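PDB 1JK0: ribonucleoside-diphosphate reductase small chain 2 from Saccharomyces cerevisiae, which is a small chain of ribonucleotide reductase, which makes deoxyribonucleotides for DNA synthesis, and is needed to fold its partner small chain and assemble with the large subunits. Local coordinates for residues B[27-37]-B[106-114]. Residues are numbered along the deposited sequence; the frame is centred on the assembly and turned at random.
Sequences LLMENSRRFVM and AQLQNPEGK
The irregular backbone of 27-37 runs past the short link between helices 101-107 and 111-138, with the CA atoms of Leu28 and Leu108 5.4 Å apart and a weak hydrogen bond from Gln109 N to Leu27 O. Beside it, Leu27 CG packs on Leu108 CD1 at 3.7 Å. Leu28 turns CD2 onto the carbonyl oxygen of Gln107. Gln109 centres an inverse gamma turn, and Asn110 takes the N-cap position of helix 111-138. The contact sets the loop between helices 13-21 and 43-54 against this junction in the all-helical, ferritin-like small-chain fold. After a type II turn from Asn31 to Arg34, the Arg34 chain bends at chi3 (72°) and brings its guanidinium end-on to Glu112. NH2 of Arg34 meets the syn lone pair of Glu112 OE2 at 2.8 Å, while NH1 reaches OE1 at 3.3 Å, from above the carboxylate plane. Pro111 CG lies over one guanidinium face, toward its rim. Asn110 ND2 also donates to Glu112 OE2, and OE1 accepts from the backbone N of Lys41 and Tyr42. With an alanine here instead of Glu112, the Arg34 charge would probably lose its mate, and Asn110 ND2 and the two backbone N-H groups an acceptor. Further along, Met37 CE rests 4.0 Å from Pro111 CB.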
ATOM      1  N   LEU B  27      -7.687   8.680 -18.983  1.00 43.77           N
ATOM      2  CA  LEU B  27      -6.770   7.870 -18.198  1.00 43.72           C
ATOM      3  C   LEU B  27      -6.047   8.736 -17.176  1.00 45.39           C
ATOM      4  O   LEU B  27      -5.983   8.403 -16.000  1.00 45.89           O
ATOM      5  CB  LEU B  27      -5.758   7.220 -19.144  1.00 41.47           C
ATOM      6  CG  LEU B  27      -5.309   5.784 -18.890  1.00 39.68           C
ATOM      7  CD1 LEU B  27      -6.509   4.875 -18.823  1.00 37.55           C
ATOM      8  CD2 LEU B  27      -4.376   5.350 -19.995  1.00 38.53           C
ATOM      9  N   LEU B  28      -5.508   9.855 -17.644  1.00 48.59           N
ATOM     10  CA  LEU B  28      -4.778  10.791 -16.794  1.00 50.90           C
ATOM     11  C   LEU B  28      -5.737  11.746 -16.132  1.00 53.85           C
ATOM     12  O   LEU B  28      -5.378  12.466 -15.205  1.00 53.75           O
ATOM     13  CB  LEU B  28      -3.800  11.598 -17.633  1.00 47.98           C
ATOM     14  CG  LEU B  28      -2.796  10.748 -18.397  1.00 47.34           C
ATOM     15  CD1 LEU B  28      -2.145  11.598 -19.478  1.00 46.20           C
ATOM     16  CD2 LEU B  28      -1.771  10.172 -17.420  1.00 45.75           C
ATOM     17  N   MET B  29      -6.963  11.744 -16.632  1.00 58.70           N
ATOM     18  CA  MET B  29      -8.005  12.620 -16.130  1.00 63.58           C
ATOM     19  C   MET B  29      -8.537  12.153 -14.789  1.00 66.13           C
ATOM     20  O   MET B  29      -8.148  11.105 -14.274  1.00 67.01           O
ATOM     21  CB  MET B  29      -9.152  12.676 -17.134  1.00 64.89           C
ATOM     22  CG  MET B  29      -9.570  14.065 -17.551  1.00 66.24           C
ATOM     23  SD  MET B  29     -10.640  13.963 -19.001  1.00 69.27           S
ATOM     24  CE  MET B  29     -12.207  13.470 -18.220  1.00 67.92           C
ATOM     25  N   GLU B  30      -9.444  12.952 -14.239  1.00 69.36           N
ATOM     26  CA  GLU B  30     -10.069  12.660 -12.959  1.00 71.14           C
ATOM     27  C   GLU B  30     -11.071  11.520 -13.075  1.00 71.89           C
ATOM     28  O   GLU B  30     -11.482  11.136 -14.173  1.00 72.21           O
ATOM     29  CB  GLU B  30     -10.781  13.908 -12.430  1.00 71.87           C
ATOM     30  CG  GLU B  30      -9.864  15.095 -12.176  1.00 72.13           C
ATOM     31  CD  GLU B  30     -10.636  16.339 -11.775  1.00 73.81           C
ATOM     32  OE1 GLU B  30     -11.531  16.225 -10.903  1.00 74.19           O
ATOM     33  OE2 GLU B  30     -10.341  17.430 -12.319  1.00 73.22           O
ATOM     34  N   ASN B  31     -11.448  10.985 -11.918  1.00 73.12           N
ATOM     35  CA  ASN B  31     -12.412   9.888 -11.804  1.00 73.80           C
ATOM     36  C   ASN B  31     -13.312  10.214 -10.610  1.00 73.01           C
ATOM     37  O   ASN B  31     -14.186   9.431 -10.249  1.00 73.56           O
ATOM     38  CB  ASN B  31     -11.682   8.546 -11.564  1.00 74.58           C
ATOM     39  CG  ASN B  31     -11.545   7.698 -12.840  1.00 75.59           C
ATOM     40  OD1 ASN B  31     -11.059   8.169 -13.877  1.00 74.80           O
ATOM     41  ND2 ASN B  31     -11.965   6.434 -12.753  1.00 74.10           N
ATOM     42  N   SER B  32     -13.072  11.379 -10.009  1.00 71.43           N
ATOM     43  CA  SER B  32     -13.813  11.868  -8.849  1.00 70.25           C
ATOM     44  C   SER B  32     -15.277  11.425  -8.798  1.00 70.08           C
ATOM     45  O   SER B  32     -15.868  11.071  -9.822  1.00 70.98           O
ATOM     46  CB  SER B  32     -13.745  13.403  -8.814  1.00 70.17           C
ATOM     47  OG  SER B  32     -14.507  13.951  -7.749  1.00 67.49           O
ATOM     48  N   ARG B  33     -15.847  11.445  -7.592  1.00 68.52           N
ATOM     49  CA  ARG B  33     -17.243  11.084  -7.343  1.00 65.96           C
ATOM     50  C   ARG B  33     -17.568   9.586  -7.363  1.00 63.24           C
ATOM     51  O   ARG B  33     -18.697   9.207  -7.041  1.00 62.83           O
ATOM     52  CB  ARG B  33     -18.163  11.810  -8.336  1.00 68.66           C
ATOM     53  CG  ARG B  33     -19.596  12.028  -7.838  1.00 71.39           C
ATOM     54  CD  ARG B  33     -19.596  12.960  -6.635  1.00 73.06           C
ATOM     55  NE  ARG B  33     -20.926  13.174  -6.075  1.00 74.26           N
ATOM     56  CZ  ARG B  33     -21.146  13.764  -4.904  1.00 75.08           C
ATOM     57  NH1 ARG B  33     -20.121  14.198  -4.178  1.00 74.93           N
ATOM     58  NH2 ARG B  33     -22.388  13.919  -4.457  1.00 75.18           N
ATOM     59  N   ARG B  34     -16.606   8.738  -7.739  1.00 58.68           N
ATOM     60  CA  ARG B  34     -16.850   7.291  -7.763  1.00 54.60           C
ATOM     61  C   ARG B  34     -16.508   6.650  -6.411  1.00 53.83           C
ATOM     62  O   ARG B  34     -15.415   6.132  -6.207  1.00 54.47           O
ATOM     63  CB  ARG B  34     -16.055   6.612  -8.892  1.00 49.63           C
ATOM     64  CG  ARG B  34     -16.070   5.089  -8.796  1.00 44.56           C
ATOM     65  CD  ARG B  34     -16.004   4.369 -10.139  1.00 40.73           C
ATOM     66  NE  ARG B  34     -14.706   4.443 -10.802  1.00 33.92           N
ATOM     67  CZ  ARG B  34     -13.983   3.388 -11.174  1.00 31.20           C
ATOM     68  NH1 ARG B  34     -14.407   2.142 -10.942  1.00 21.98           N
ATOM     69  NH2 ARG B  34     -12.843   3.590 -11.825  1.00 30.67           N
ATOM     70  N   PHE B  35     -17.464   6.682  -5.490  1.00 52.65           N
ATOM     71  CA  PHE B  35     -17.261   6.135  -4.155  1.00 51.96           C
ATOM     72  C   PHE B  35     -17.110   4.630  -4.186  1.00 50.27           C
ATOM     73  O   PHE B  35     -16.075   4.085  -3.813  1.00 50.78           O
ATOM     74  CB  PHE B  35     -18.433   6.527  -3.269  1.00 53.49           C
ATOM     75  CG  PHE B  35     -18.764   7.985  -3.340  1.00 55.21           C
ATOM     76  CD1 PHE B  35     -19.924   8.421  -3.978  1.00 56.15           C
ATOM     77  CD2 PHE B  35     -17.887   8.930  -2.813  1.00 54.81           C
ATOM     78  CE1 PHE B  35     -20.206   9.781  -4.092  1.00 56.21           C
ATOM     79  CE2 PHE B  35     -18.157  10.287  -2.921  1.00 55.44           C
ATOM     80  CZ  PHE B  35     -19.321  10.715  -3.563  1.00 56.19           C
ATOM     81  N   VAL B  36     -18.168   3.961  -4.609  1.00 48.99           N
ATOM     82  CA  VAL B  36     -18.146   2.522  -4.728  1.00 47.09           C
ATOM     83  C   VAL B  36     -17.308   2.292  -5.978  1.00 45.39           C
ATOM     84  O   VAL B  36     -17.363   3.076  -6.922  1.00 46.31           O
ATOM     85  CB  VAL B  36     -19.567   1.982  -4.929  1.00 47.99           C
ATOM     86  CG1 VAL B  36     -19.544   0.468  -5.086  1.00 50.30           C
ATOM     87  CG2 VAL B  36     -20.425   2.390  -3.757  1.00 48.09           C
ATOM     88  N   MET B  37     -16.525   1.231  -6.006  1.00 42.45           N
ATOM     89  CA  MET B  37     -15.698   1.014  -7.167  1.00 40.63           C
ATOM     90  C   MET B  37     -16.022  -0.236  -7.941  1.00 39.87           C
ATOM     91  O   MET B  37     -15.453  -0.461  -9.007  1.00 37.48           O
ATOM     92  CB  MET B  37     -14.242   0.957  -6.736  1.00 41.95           C
ATOM     93  CG  MET B  37     -13.881  -0.306  -6.012  1.00 43.94           C
ATOM     94  SD  MET B  37     -12.796  -1.317  -7.012  1.00 49.11           S
ATOM     95  CE  MET B  37     -11.332  -1.311  -6.011  1.00 46.77           C
ATOM     96  N   ALA B 106       0.794   7.595  -9.580  1.00 27.70           N
ATOM     97  CA  ALA B 106       0.203   8.856  -9.173  1.00 28.46           C
ATOM     98  C   ALA B 106      -0.471   9.556 -10.353  1.00 30.86           C
ATOM     99  O   ALA B 106      -1.375  10.377 -10.178  1.00 32.11           O
ATOM    100  CB  ALA B 106       1.268   9.750  -8.573  1.00 26.59           C
ATOM    101  N   GLN B 107      -0.043   9.219 -11.561  1.00 30.97           N
ATOM    102  CA  GLN B 107      -0.607   9.832 -12.745  1.00 30.76           C
ATOM    103  C   GLN B 107      -1.843   9.104 -13.254  1.00 31.32           C
ATOM    104  O   GLN B 107      -2.726   9.711 -13.858  1.00 33.29           O
ATOM    105  CB  GLN B 107       0.454   9.876 -13.826  1.00 32.53           C
ATOM    106  CG  GLN B 107       1.741  10.497 -13.357  1.00 33.85           C
ATOM    107  CD  GLN B 107       2.660  10.821 -14.495  1.00 33.80           C
ATOM    108  OE1 GLN B 107       2.331  11.647 -15.339  1.00 36.09           O
ATOM    109  NE2 GLN B 107       3.822  10.172 -14.533  1.00 33.24           N
ATOM    110  N   LEU B 108      -1.896   7.802 -13.013  1.00 30.11           N
ATOM    111  CA  LEU B 108      -3.010   6.971 -13.437  1.00 28.79           C
ATOM    112  C   LEU B 108      -4.157   7.131 -12.435  1.00 31.24           C
ATOM    113  O   LEU B 108      -4.170   6.476 -11.390  1.00 33.45           O
ATOM    114  CB  LEU B 108      -2.538   5.526 -13.491  1.00 24.20           C
ATOM    115  CG  LEU B 108      -3.467   4.544 -14.187  1.00 23.96           C
ATOM    116  CD1 LEU B 108      -3.783   4.999 -15.595  1.00 19.07           C
ATOM    117  CD2 LEU B 108      -2.807   3.196 -14.198  1.00 20.80           C
ATOM    118  N   GLN B 109      -5.124   7.986 -12.763  1.00 32.30           N
ATOM    119  CA  GLN B 109      -6.246   8.280 -11.866  1.00 32.93           C
ATOM    120  C   GLN B 109      -7.433   7.311 -11.756  1.00 32.63           C
ATOM    121  O   GLN B 109      -8.539   7.643 -12.183  1.00 34.97           O
ATOM    122  CB  GLN B 109      -6.803   9.673 -12.184  1.00 34.25           C
ATOM    123  CG  GLN B 109      -5.764  10.788 -12.176  1.00 38.96           C
ATOM    124  CD  GLN B 109      -5.191  11.061 -10.794  1.00 41.16           C
ATOM    125  OE1 GLN B 109      -5.873  11.592  -9.912  1.00 42.11           O
ATOM    126  NE2 GLN B 109      -3.930  10.689 -10.598  1.00 42.97           N
ATOM    127  N   ASN B 110      -7.221   6.129 -11.186  1.00 30.30           N
ATOM    128  CA  ASN B 110      -8.307   5.179 -10.964  1.00 27.79           C
ATOM    129  C   ASN B 110      -7.889   4.009 -10.067  1.00 28.15           C
ATOM    130  O   ASN B 110      -6.720   3.605 -10.042  1.00 25.54           O
ATOM    131  CB  ASN B 110      -8.905   4.680 -12.284  1.00 27.61           C
ATOM    132  CG  ASN B 110      -7.909   3.973 -13.154  1.00 30.63           C
ATOM    133  OD1 ASN B 110      -7.219   4.600 -13.951  1.00 33.73           O
ATOM    134  ND2 ASN B 110      -7.820   2.653 -13.009  1.00 30.91           N
ATOM    135  N   PRO B 111      -8.854   3.448  -9.316  1.00 27.32           N
ATOM    136  CA  PRO B 111      -8.640   2.330  -8.391  1.00 25.84           C
ATOM    137  C   PRO B 111      -8.072   1.112  -9.090  1.00 27.06           C
ATOM    138  O   PRO B 111      -7.243   0.392  -8.531  1.00 29.77           O
ATOM    139  CB  PRO B 111     -10.036   2.047  -7.845  1.00 26.99           C
ATOM    140  CG  PRO B 111     -10.854   3.267  -8.227  1.00 28.21           C
ATOM    141  CD  PRO B 111     -10.293   3.661  -9.539  1.00 26.67           C
ATOM    142  N   GLU B 112      -8.530   0.868 -10.311  1.00 25.41           N
ATOM    143  CA  GLU B 112      -8.054  -0.279 -11.060  1.00 24.65           C
ATOM    144  C   GLU B 112      -6.526  -0.195 -11.224  1.00 25.23           C
ATOM    145  O   GLU B 112      -5.801  -1.059 -10.729  1.00 23.60           O
ATOM    146  CB  GLU B 112      -8.767  -0.351 -12.422  1.00 24.74           C
ATOM    147  CG  GLU B 112     -10.289  -0.678 -12.367  1.00 21.14           C
ATOM    148  CD  GLU B 112     -11.217   0.560 -12.429  1.00 22.32           C
ATOM    149  OE1 GLU B 112     -12.401   0.392 -12.823  1.00 20.00           O
ATOM    150  OE2 GLU B 112     -10.779   1.688 -12.068  1.00 18.44           O
ATOM    151  N   GLY B 113      -6.040   0.861 -11.881  1.00 25.08           N
ATOM    152  CA  GLY B 113      -4.606   1.033 -12.091  1.00 22.17           C
ATOM    153  C   GLY B 113      -3.741   1.100 -10.841  1.00 21.90           C
ATOM    154  O   GLY B 113      -2.693   0.448 -10.757  1.00 22.38           O
ATOM    155  N   LYS B 114      -4.153   1.885  -9.857  1.00 20.83           N
ATOM    156  CA  LYS B 114      -3.357   1.990  -8.644  1.00 19.63           C
ATOM    157  C   LYS B 114      -3.275   0.660  -7.912  1.00 20.63           C
ATOM    158  O   LYS B 114      -2.322   0.406  -7.187  1.00 23.10           O
ATOM    159  CB  LYS B 114      -3.929   3.058  -7.721  1.00 18.02           C
ATOM    160  CG  LYS B 114      -3.856   4.445  -8.280  1.00 18.14           C
ATOM    161  CD  LYS B 114      -4.646   5.407  -7.408  1.00 18.86           C
ATOM    162  CE  LYS B 114      -4.891   6.719  -8.138  1.00 18.57           C
ATOM    163  NZ  LYS B 114      -3.629   7.462  -8.407  1.00 18.97           N
TER